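Local coordinates for type IV pilus biogenesis protein PilB (Streptococcus sanguinis, PDB 7B7P) that is a bimodular minor type IV pilin with a direct role in adhesion, probably exerted through its von Willebrand factor A-like module and metal-ion-dependent adhesion site, at residues A[223-228]-A[266-271]; A[261-266]-A[318-323]; A[276-281]-A[414-419]. All coordinates share one frame; numbering follows the deposited sequence.

Contact 1: A[223-228]-A[266-271]; sequences AKYIQQ and MISLQS
The phenol end of Tyr225 butts against Ile267 and Ser268 near the C-terminal end of helix 258-270, joining an edge strand of the von Willebrand factor A-like α/β domain to this helix, which packs beside the same sheet. The tight part is small and lies around the tyrosine oxygen. Tyr225 OH is 3.5 Å from Ile267 CG2 and 3.6 Å from Ser268 CB, and the ring carbon Tyr225 CE1 meets the same Ser268 CB at 3.9 Å. The ring and the isoleucine side chain cross at about a right angle, and the CG2 branch is the part that meets the hydroxyl. No hydrogen bond links the two segments here. Instead, Tyr225 OH bonds to the carbonyl oxygen of Tyr264, one turn earlier in the helix. The hydroxyl of Ser268 is likewise occupied: with OG set between its backbone N and carbonyl carbon (chi1 73°), it bonds to Gly265 O and also to Asn215 ND2 on strand 212-219. Leu325 adds a further hydrophobic neighbour to Tyr225.

Toward solvent the contact thins out quickly. Just past Tyr225 the strand is broken by a classic beta bulge, in which Ile226 and Gln227 both face Leu216. The chain then brings exposed Gln228 back across the tyrosine, its CG lying 3.9 Å above the centre of the Tyr225 ring, yet the Gln228 side chain makes no direct contact with the helix. At the exposed helix end, Ser271 OG donates to Ser268 O at 3.1 Å, tilted 29° from the carbonyl plane.

Contact 2: A[261-266]-A[318-323]; sequences GLRYGM and IYDLSP
Asp320 OD2 is held by two arginines: Arg263 from helix 258-270, whose NH2 forms a weak, long salt bridge to it at 3.3 Å, and Arg331, whose NH1 is the stronger partner. Arg263 NH2 also has a second charge to answer, Asp260, at the start of its own helix. The guanidinium does not meet the carboxylate side by side, because the two planes stand 64° apart and the side chains cross at about a right angle.

A firmer link is made to the backbone, where Arg263 NH1 donates to Ser322 O at 2.8 Å, near the guanidinium edge but with a bent N-H...O angle of 135°. The loop itself is shaped by an Asx turn: Ser322 N donates to Asp320 OD1 at 3.3 Å, on the anti side but well out of the carboxylate plane. The loop connects strands 311-314 and 332-335 of the small antiparallel sheet that follows strand 276-283 of the central sheet in the von Willebrand factor A-like domain.

Helix 341-358 borders the contact, with Tyr350 against the arginine side chain and Lys357 NZ bonded to Leu321 O. The arginine runs out extended from the helix and then bends at chi3 (66°), which lays the guanidinium against the loop. Asp320 O sits over one of its faces, 3.4 Å above the plane and offset toward the rim, while accepting a hydrogen bond from Tyr350 OH.

Contact 3: A[276-281]-A[414-419]; sequences LKYIVL and KQIQQD
One face of the Tyr278 ring carries Ile416, and the carboxylate of Asp419 lies at the ring's hydroxyl edge. Ile416 CG1 stands 3.6 Å above the ring plane, over its centre, in a CH-pi contact; it is anti to its own carbonyl carbon (chi1 -70°), which puts this branch over the ring while Ile416 CG2 reaches Tyr278 CE2 at 3.7 Å. The carboxylate is nearly coplanar with the ring, the planes being 8° apart, and Tyr278 OH donates to the anti lone pair of Asp419 OD2 at 2.7 Å. Two residues earlier on the strand, Leu276 CD1 packs on the backbone carbon Asp419 C at 4.0 Å.

These side chains fasten helix 402-424 over strand 276-283 of the central, largely parallel sheet; the segment axes run nearly antiparallel (160°) and approach to 10.3 Å. Helix 191-209 closes on Ile416 through Leu206 and Ile209.

The buried carboxylate is well supplied with partners. Arg364 NH1, from the adjacent strand, makes a salt bridge to Asp419 OD2, and Gln415 NE2 reaches Asp419 OD1 at 3.3 Å from above the carboxylate plane. A phenol donor and a guanidinium on the same oxygen would be expected to favour the ionised form of Asp419 despite its burial.

Overall arrangement
Helix 258-270 supplies one side of contacts 1 and 2 and packs against the strand of contact 3. The helical segments of contacts 1 and 2 follow one another and overlap at Met266; the contact centres are about 10 Å apart, and Ile267 CD1 of contact 1 packs on Pro323 CB of contact 2 at 3.7 Å. Contact 3 is centred about 17 Å from contact 1 and about 21 Å from contact 2. Its strand 276-283 follows helix 258-270 in the chain and meets it directly: Lys277 NZ lies 2.8 Å from Leu269 O, and Ile279 CD1 lies 3.6 Å from Gly265 C. All three contacts lie away from the magnesium-binding residues Ser173 and Asp284, although strand 276-283 leads straight to Asp284.

Contact 1: A[223-228]-A[266-271]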
loop_
_atom_site.group_PDB
_atom_site.type_symbol
_atom_site.label_atom_id
_atom_site.label_comp_id
_atom_site.label_asym_id
_atom_site.label_seq_id
_atom_site.Cartn_x
_atom_site.Cartn_y
_atom_site.Cartn_z
ATOM N N ALA A 223 10.659 3.572 -22.368
ATOM C CA ALA A 223 11.099 3.567 -20.982
ATOM C C ALA A 223 12.618 3.431 -20.899
ATOM O O ALA A 223 13.275 2.939 -21.818
ATOM C CB ALA A 223 10.412 2.431 -20.195
ATOM N N LYS A 224 13.162 3.869 -19.764
ATOM C CA LYS A 224 14.588 3.812 -19.479
ATOM C C LYS A 224 14.779 3.628 -17.976
ATOM O O LYS A 224 14.019 4.178 -17.171
ATOM C CB LYS A 224 15.304 5.083 -19.969
ATOM C CG LYS A 224 16.747 5.208 -19.490
ATOM C CD LYS A 224 17.202 6.669 -19.266
ATOM C CE LYS A 224 18.746 6.760 -19.325
ATOM N NZ LYS A 224 19.271 8.136 -19.113
ATOM N N TYR A 225 15.784 2.842 -17.601
ATOM C CA TYR A 225 16.180 2.758 -16.206
ATOM C C TYR A 225 17.043 3.973 -15.870
ATOM O O TYR A 225 18.113 4.155 -16.450
ATOM C CB TYR A 225 16.938 1.456 -15.950
ATOM C CG TYR A 225 16.069 0.221 -15.895
ATOM C CD1 TYR A 225 15.160 0.033 -14.862
ATOM C CD2 TYR A 225 16.168 -0.765 -16.872
ATOM C CE1 TYR A 225 14.361 -1.101 -14.811
ATOM C CE2 TYR A 225 15.384 -1.899 -16.826
ATOM C CZ TYR A 225 14.481 -2.063 -15.803
ATOM O OH TYR A 225 13.690 -3.187 -15.780
ATOM N N ILE A 226 16.564 4.830 -14.973
ATOM C CA ILE A 226 17.419 5.897 -14.464
ATOM C C ILE A 226 18.365 5.329 -13.427
ATOM O O ILE A 226 19.556 5.637 -13.414
ATOM C CB ILE A 226 16.586 7.055 -13.887
ATOM C CG1 ILE A 226 15.330 7.311 -14.726
ATOM C CG2 ILE A 226 17.421 8.333 -13.811
ATOM C CD1 ILE A 226 15.616 7.856 -16.106
ATOM N N GLN A 227 17.850 4.484 -12.552
ATOM C CA GLN A 227 18.655 3.624 -11.700
ATOM C C GLN A 227 17.997 2.257 -11.775
ATOM O O GLN A 227 16.885 2.077 -11.269
ATOM C CB GLN A 227 18.718 4.128 -10.258
ATOM C CG GLN A 227 19.429 3.163 -9.316
ATOM C CD GLN A 227 19.508 3.680 -7.895
ATOM O OE1 GLN A 227 18.974 3.069 -6.973
ATOM N NE2 GLN A 227 20.175 4.815 -7.710
ATOM N N GLN A 228 18.674 1.304 -12.422
ATOM C CA GLN A 228 18.063 0.008 -12.657
ATOM C C GLN A 228 18.055 -0.846 -11.398
ATOM O O GLN A 228 17.045 -1.486 -11.085
ATOM C CB GLN A 228 18.778 -0.714 -13.800
ATOM C CG GLN A 228 18.453 -2.185 -13.871
ATOM C CD GLN A 228 18.756 -2.794 -15.230
ATOM O OE1 GLN A 228 19.665 -2.353 -15.930
ATOM N NE2 GLN A 228 17.994 -3.815 -15.605
ATOM N N MET A 266 7.840 -3.422 -13.506
ATOM C CA MET A 266 7.405 -4.713 -12.974
ATOM C C MET A 266 8.469 -5.797 -13.142
ATOM O O MET A 266 8.617 -6.661 -12.264
ATOM C CB MET A 266 6.093 -5.154 -13.629
ATOM C CG MET A 266 4.912 -4.260 -13.276
ATOM S SD MET A 266 3.354 -4.956 -13.822
ATOM C CE MET A 266 2.189 -4.117 -12.713
ATOM N N ILE A 267 9.191 -5.816 -14.268
ATOM C CA ILE A 267 10.172 -6.891 -14.405
ATOM C C ILE A 267 11.326 -6.683 -13.435
ATOM O O ILE A 267 11.817 -7.643 -12.834
ATOM C CB ILE A 267 10.670 -7.071 -15.855
ATOM C CG1 ILE A 267 11.498 -8.361 -15.943
ATOM C CG2 ILE A 267 11.521 -5.934 -16.320
ATOM C CD1 ILE A 267 11.640 -8.916 -17.359
ATOM N N SER A 268 11.749 -5.432 -13.218
ATOM C CA SER A 268 12.783 -5.202 -12.204
ATOM C C SER A 268 12.293 -5.591 -10.808
ATOM O O SER A 268 13.078 -6.072 -9.990
ATOM C CB SER A 268 13.255 -3.749 -12.232
ATOM O OG SER A 268 12.288 -2.861 -11.703
ATOM N N LEU A 269 10.997 -5.450 -10.535
ATOM C CA LEU A 269 10.464 -5.891 -9.249
ATOM C C LEU A 269 10.440 -7.417 -9.146
ATOM O O LEU A 269 10.633 -7.983 -8.057
ATOM C CB LEU A 269 9.056 -5.323 -9.043
ATOM C CG LEU A 269 8.903 -3.875 -8.582
ATOM C CD1 LEU A 269 7.411 -3.556 -8.544
ATOM C CD2 LEU A 269 9.551 -3.640 -7.197
ATOM N N GLN A 270 10.192 -8.103 -10.265
ATOM C CA GLN A 270 10.189 -9.559 -10.229
ATOM C C GLN A 270 11.534 -10.118 -9.774
ATOM O O GLN A 270 11.583 -11.177 -9.138
ATOM C CB GLN A 270 9.815 -10.129 -11.598
ATOM C CG GLN A 270 8.357 -9.962 -12.000
ATOM C CD GLN A 270 7.368 -10.542 -10.997
ATOM O OE1 GLN A 270 6.221 -10.085 -10.917
ATOM N NE2 GLN A 270 7.780 -11.568 -10.262
ATOM N N SER A 271 12.619 -9.413 -10.052
ATOM C CA SER A 271 13.949 -9.890 -9.729
ATOM C C SER A 271 14.413 -9.461 -8.347
ATOM O O SER A 271 15.564 -9.716 -7.999
ATOM C CB SER A 271 14.941 -9.402 -10.780
ATOM O OG SER A 271 15.421 -8.117 -10.428
#

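Contact 2: A[261-266]-A[318-323]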
loop_
_atom_site.group_PDB
_atom_site.type_symbol
_atom_site.label_atom_id
_atom_site.label_comp_id
_atom_site.label_asym_id
_atom_site.label_seq_id
_atom_site.Cartn_x
_atom_site.Cartn_y
_atom_site.Cartn_z
ATOM N N GLY A 261 6.855 1.975 -19.472
ATOM C CA GLY A 261 7.379 2.290 -18.160
ATOM C C GLY A 261 7.006 1.231 -17.144
ATOM O O GLY A 261 7.840 0.807 -16.330
ATOM N N LEU A 262 5.746 0.777 -17.195
ATOM C CA LEU A 262 5.257 -0.227 -16.263
ATOM C C LEU A 262 5.960 -1.557 -16.481
ATOM O O LEU A 262 6.206 -2.306 -15.521
ATOM C CB LEU A 262 3.738 -0.383 -16.415
ATOM C CG LEU A 262 3.088 -1.332 -15.394
ATOM C CD1 LEU A 262 3.137 -0.743 -13.967
ATOM C CD2 LEU A 262 1.662 -1.668 -15.782
ATOM N N ARG A 263 6.284 -1.869 -17.739
ATOM C CA ARG A 263 7.013 -3.096 -18.033
ATOM C C ARG A 263 8.373 -3.086 -17.355
ATOM O O ARG A 263 8.750 -4.051 -16.679
ATOM C CB ARG A 263 7.157 -3.281 -19.551
ATOM C CG ARG A 263 7.980 -4.518 -19.943
ATOM C CD ARG A 263 7.837 -4.822 -21.436
ATOM N NE ARG A 263 8.424 -3.790 -22.306
ATOM C CZ ARG A 263 9.148 -4.079 -23.391
ATOM N NH1 ARG A 263 9.370 -5.353 -23.711
ATOM N NH2 ARG A 263 9.648 -3.113 -24.150
ATOM N N TYR A 264 9.130 -1.998 -17.525
ATOM C CA TYR A 264 10.431 -1.922 -16.866
ATOM C C TYR A 264 10.273 -2.015 -15.354
ATOM O O TYR A 264 10.987 -2.775 -14.692
ATOM C CB TYR A 264 11.134 -0.632 -17.241
ATOM C CG TYR A 264 11.836 -0.649 -18.592
ATOM C CD1 TYR A 264 11.162 -1.038 -19.745
ATOM C CD2 TYR A 264 13.161 -0.231 -18.714
ATOM C CE1 TYR A 264 11.781 -1.024 -20.973
ATOM C CE2 TYR A 264 13.794 -0.216 -19.943
ATOM C CZ TYR A 264 13.099 -0.610 -21.069
ATOM O OH TYR A 264 13.701 -0.606 -22.307
ATOM N N GLY A 265 9.306 -1.278 -14.798
ATOM C CA GLY A 265 9.076 -1.337 -13.368
ATOM C C GLY A 265 8.796 -2.734 -12.873
ATOM O O GLY A 265 9.446 -3.216 -11.945
ATOM N N MET A 266 7.840 -3.422 -13.506
ATOM C CA MET A 266 7.405 -4.713 -12.974
ATOM C C MET A 266 8.469 -5.797 -13.142
ATOM O O MET A 266 8.617 -6.661 -12.264
ATOM C CB MET A 266 6.093 -5.154 -13.629
ATOM C CG MET A 266 4.912 -4.260 -13.276
ATOM S SD MET A 266 3.354 -4.956 -13.822
ATOM C CE MET A 266 2.189 -4.117 -12.713
ATOM N N ILE A 318 0.155 -6.011 -31.834
ATOM C CA ILE A 318 0.590 -7.091 -30.978
ATOM C C ILE A 318 1.588 -6.444 -30.043
ATOM O O ILE A 318 2.675 -6.024 -30.470
ATOM C CB ILE A 318 1.195 -8.252 -31.769
ATOM C CG1 ILE A 318 0.156 -8.764 -32.776
ATOM C CG2 ILE A 318 1.639 -9.352 -30.845
ATOM C CD1 ILE A 318 0.729 -9.552 -33.896
ATOM N N TYR A 319 1.200 -6.299 -28.785
ATOM C CA TYR A 319 2.011 -5.523 -27.871
ATOM C C TYR A 319 3.356 -6.190 -27.638
ATOM O O TYR A 319 3.479 -7.413 -27.636
ATOM C CB TYR A 319 1.254 -5.300 -26.569
ATOM C CG TYR A 319 0.038 -4.453 -26.854
ATOM C CD1 TYR A 319 0.171 -3.194 -27.425
ATOM C CD2 TYR A 319 -1.235 -4.926 -26.605
ATOM C CE1 TYR A 319 -0.938 -2.428 -27.727
ATOM C CE2 TYR A 319 -2.360 -4.165 -26.898
ATOM C CZ TYR A 319 -2.203 -2.926 -27.457
ATOM O OH TYR A 319 -3.314 -2.195 -27.750
ATOM N N ASP A 320 4.378 -5.357 -27.481
ATOM C CA ASP A 320 5.692 -5.797 -27.051
ATOM C C ASP A 320 5.669 -6.162 -25.577
ATOM O O ASP A 320 5.903 -5.315 -24.699
ATOM C CB ASP A 320 6.725 -4.695 -27.305
ATOM C CG ASP A 320 8.151 -5.149 -27.038
ATOM O OD1 ASP A 320 8.375 -6.330 -26.705
ATOM O OD2 ASP A 320 9.053 -4.302 -27.132
ATOM N N LEU A 321 5.389 -7.424 -25.305
ATOM C CA LEU A 321 5.404 -7.999 -23.971
ATOM C C LEU A 321 6.674 -8.792 -23.679
ATOM O O LEU A 321 6.660 -9.663 -22.810
ATOM C CB LEU A 321 4.192 -8.901 -23.802
ATOM C CG LEU A 321 2.903 -8.181 -24.140
ATOM C CD1 LEU A 321 1.742 -9.166 -23.954
ATOM C CD2 LEU A 321 2.774 -6.951 -23.214
ATOM N N SER A 322 7.758 -8.543 -24.400
ATOM C CA SER A 322 8.936 -9.371 -24.191
ATOM C C SER A 322 9.632 -9.007 -22.871
ATOM O O SER A 322 9.660 -7.844 -22.468
ATOM C CB SER A 322 9.929 -9.211 -25.345
ATOM O OG SER A 322 11.202 -9.717 -24.946
ATOM N N PRO A 323 10.229 -9.994 -22.193
ATOM C CA PRO A 323 11.127 -9.666 -21.084
ATOM C C PRO A 323 12.425 -9.063 -21.552
ATOM O O PRO A 323 13.193 -8.572 -20.718
ATOM C CB PRO A 323 11.358 -11.019 -20.400
ATOM C CG PRO A 323 10.353 -11.944 -20.986
ATOM C CD PRO A 323 10.068 -11.445 -22.350
#

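Contact 3: A[276-281]-A[414-419]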
loop_
_atom_site.group_PDB
_atom_site.type_symbol
_atom_site.label_atom_id
_atom_site.label_comp_id
_atom_site.label_asym_id
_atom_site.label_seq_id
_atom_site.Cartn_x
_atom_site.Cartn_y
_atom_site.Cartn_z
ATOM N N LEU A 276 7.024 -7.597 -0.043
ATOM C CA LEU A 276 6.071 -6.556 -0.405
ATOM C C LEU A 276 6.661 -5.761 -1.564
ATOM O O LEU A 276 7.755 -5.204 -1.434
ATOM C CB LEU A 276 5.768 -5.640 0.782
ATOM C CG LEU A 276 5.011 -6.297 1.939
ATOM C CD1 LEU A 276 4.743 -5.310 3.074
ATOM C CD2 LEU A 276 3.726 -6.890 1.433
ATOM N N LYS A 277 5.934 -5.707 -2.690
ATOM C CA LYS A 277 6.420 -5.064 -3.908
ATOM C C LYS A 277 5.425 -4.027 -4.407
ATOM O O LYS A 277 4.216 -4.275 -4.436
ATOM C CB LYS A 277 6.689 -6.099 -5.017
ATOM C CG LYS A 277 7.706 -7.168 -4.645
ATOM C CD LYS A 277 7.826 -8.199 -5.772
ATOM C CE LYS A 277 8.603 -9.426 -5.318
ATOM N NZ LYS A 277 9.501 -9.912 -6.366
ATOM N N TYR A 278 5.948 -2.895 -4.860
ATOM C CA TYR A 278 5.122 -1.736 -5.160
ATOM C C TYR A 278 5.582 -1.048 -6.434
ATOM O O TYR A 278 6.782 -0.873 -6.654
ATOM C CB TYR A 278 5.168 -0.722 -4.005
ATOM C CG TYR A 278 4.554 -1.245 -2.727
ATOM C CD1 TYR A 278 3.174 -1.270 -2.555
ATOM C CD2 TYR A 278 5.353 -1.721 -1.697
ATOM C CE1 TYR A 278 2.613 -1.732 -1.402
ATOM C CE2 TYR A 278 4.798 -2.194 -0.537
ATOM C CZ TYR A 278 3.431 -2.201 -0.392
ATOM O OH TYR A 278 2.883 -2.684 0.769
ATOM N N ILE A 279 4.616 -0.616 -7.244
ATOM C CA ILE A 279 4.846 0.350 -8.315
ATOM C C ILE A 279 4.214 1.684 -7.925
ATOM O O ILE A 279 3.054 1.734 -7.501
ATOM C CB ILE A 279 4.275 -0.147 -9.652
ATOM C CG1 ILE A 279 4.981 -1.431 -10.087
ATOM C CG2 ILE A 279 4.358 0.960 -10.716
ATOM C CD1 ILE A 279 6.245 -1.196 -10.895
ATOM N N VAL A 280 4.958 2.764 -8.088
ATOM C CA VAL A 280 4.416 4.111 -7.972
ATOM C C VAL A 280 4.611 4.750 -9.323
ATOM O O VAL A 280 5.739 5.060 -9.716
ATOM C CB VAL A 280 5.089 4.936 -6.863
ATOM C CG1 VAL A 280 4.612 6.383 -6.916
ATOM C CG2 VAL A 280 4.781 4.311 -5.529
ATOM N N LEU A 281 3.522 4.920 -10.046
ATOM C CA LEU A 281 3.572 5.394 -11.414
ATOM C C LEU A 281 3.017 6.805 -11.444
ATOM O O LEU A 281 1.902 7.036 -10.985
ATOM C CB LEU A 281 2.763 4.473 -12.327
ATOM C CG LEU A 281 2.989 4.740 -13.812
ATOM C CD1 LEU A 281 2.830 3.450 -14.586
ATOM C CD2 LEU A 281 2.004 5.764 -14.298
ATOM N N LYS A 414 2.501 6.096 4.217
ATOM C CA LYS A 414 1.679 5.622 5.330
ATOM C C LYS A 414 1.026 4.278 5.013
ATOM O O LYS A 414 0.885 3.418 5.890
ATOM C CB LYS A 414 0.602 6.662 5.674
ATOM C CG LYS A 414 1.083 7.887 6.465
ATOM C CD LYS A 414 -0.087 8.849 6.686
ATOM C CE LYS A 414 0.208 9.899 7.751
ATOM N NZ LYS A 414 0.852 11.140 7.218
ATOM N N GLN A 415 0.619 4.078 3.760
ATOM C CA GLN A 415 -0.084 2.849 3.416
ATOM C C GLN A 415 0.865 1.662 3.272
ATOM O O GLN A 415 0.467 0.524 3.532
ATOM C CB GLN A 415 -0.885 3.058 2.134
ATOM C CG GLN A 415 -1.633 1.827 1.673
ATOM C CD GLN A 415 -2.758 1.435 2.618
ATOM O OE1 GLN A 415 -3.780 2.130 2.706
ATOM N NE2 GLN A 415 -2.585 0.311 3.324
ATOM N N ILE A 416 2.111 1.897 2.854
ATOM C CA ILE A 416 3.079 0.808 2.793
ATOM C C ILE A 416 3.464 0.384 4.200
ATOM O O ILE A 416 3.486 -0.810 4.528
ATOM C CB ILE A 416 4.313 1.219 1.973
ATOM C CG1 ILE A 416 3.965 1.350 0.482
ATOM C CG2 ILE A 416 5.471 0.218 2.190
ATOM C CD1 ILE A 416 4.974 2.212 -0.271
ATOM N N GLN A 417 3.758 1.370 5.054
ATOM C CA GLN A 417 3.985 1.115 6.470
ATOM C C GLN A 417 2.887 0.238 7.062
ATOM O O GLN A 417 3.168 -0.673 7.848
ATOM C CB GLN A 417 4.087 2.443 7.219
ATOM C CG GLN A 417 4.251 2.290 8.725
ATOM C CD GLN A 417 5.640 1.800 9.104
ATOM O OE1 GLN A 417 6.569 2.596 9.291
ATOM N NE2 GLN A 417 5.792 0.479 9.201
ATOM N N GLN A 418 1.635 0.463 6.661
ATOM C CA GLN A 418 0.530 -0.299 7.228
ATOM C C GLN A 418 0.383 -1.694 6.624
ATOM O O GLN A 418 -0.039 -2.621 7.327
ATOM C CB GLN A 418 -0.767 0.485 7.075
ATOM C CG GLN A 418 -0.994 1.449 8.241
ATOM C CD GLN A 418 -2.390 1.323 8.844
ATOM O OE1 GLN A 418 -3.235 0.559 8.349
ATOM N NE2 GLN A 418 -2.625 2.042 9.941
ATOM N N ASP A 419 0.682 -1.871 5.333
ATOM C CA ASP A 419 0.808 -3.228 4.805
ATOM C C ASP A 419 1.886 -3.998 5.552
ATOM O O ASP A 419 1.695 -5.167 5.904
ATOM C CB ASP A 419 1.132 -3.203 3.312
ATOM C CG ASP A 419 0.034 -2.569 2.475
ATOM O OD1 ASP A 419 -1.155 -2.613 2.881
ATOM O OD2 ASP A 419 0.382 -2.033 1.396
#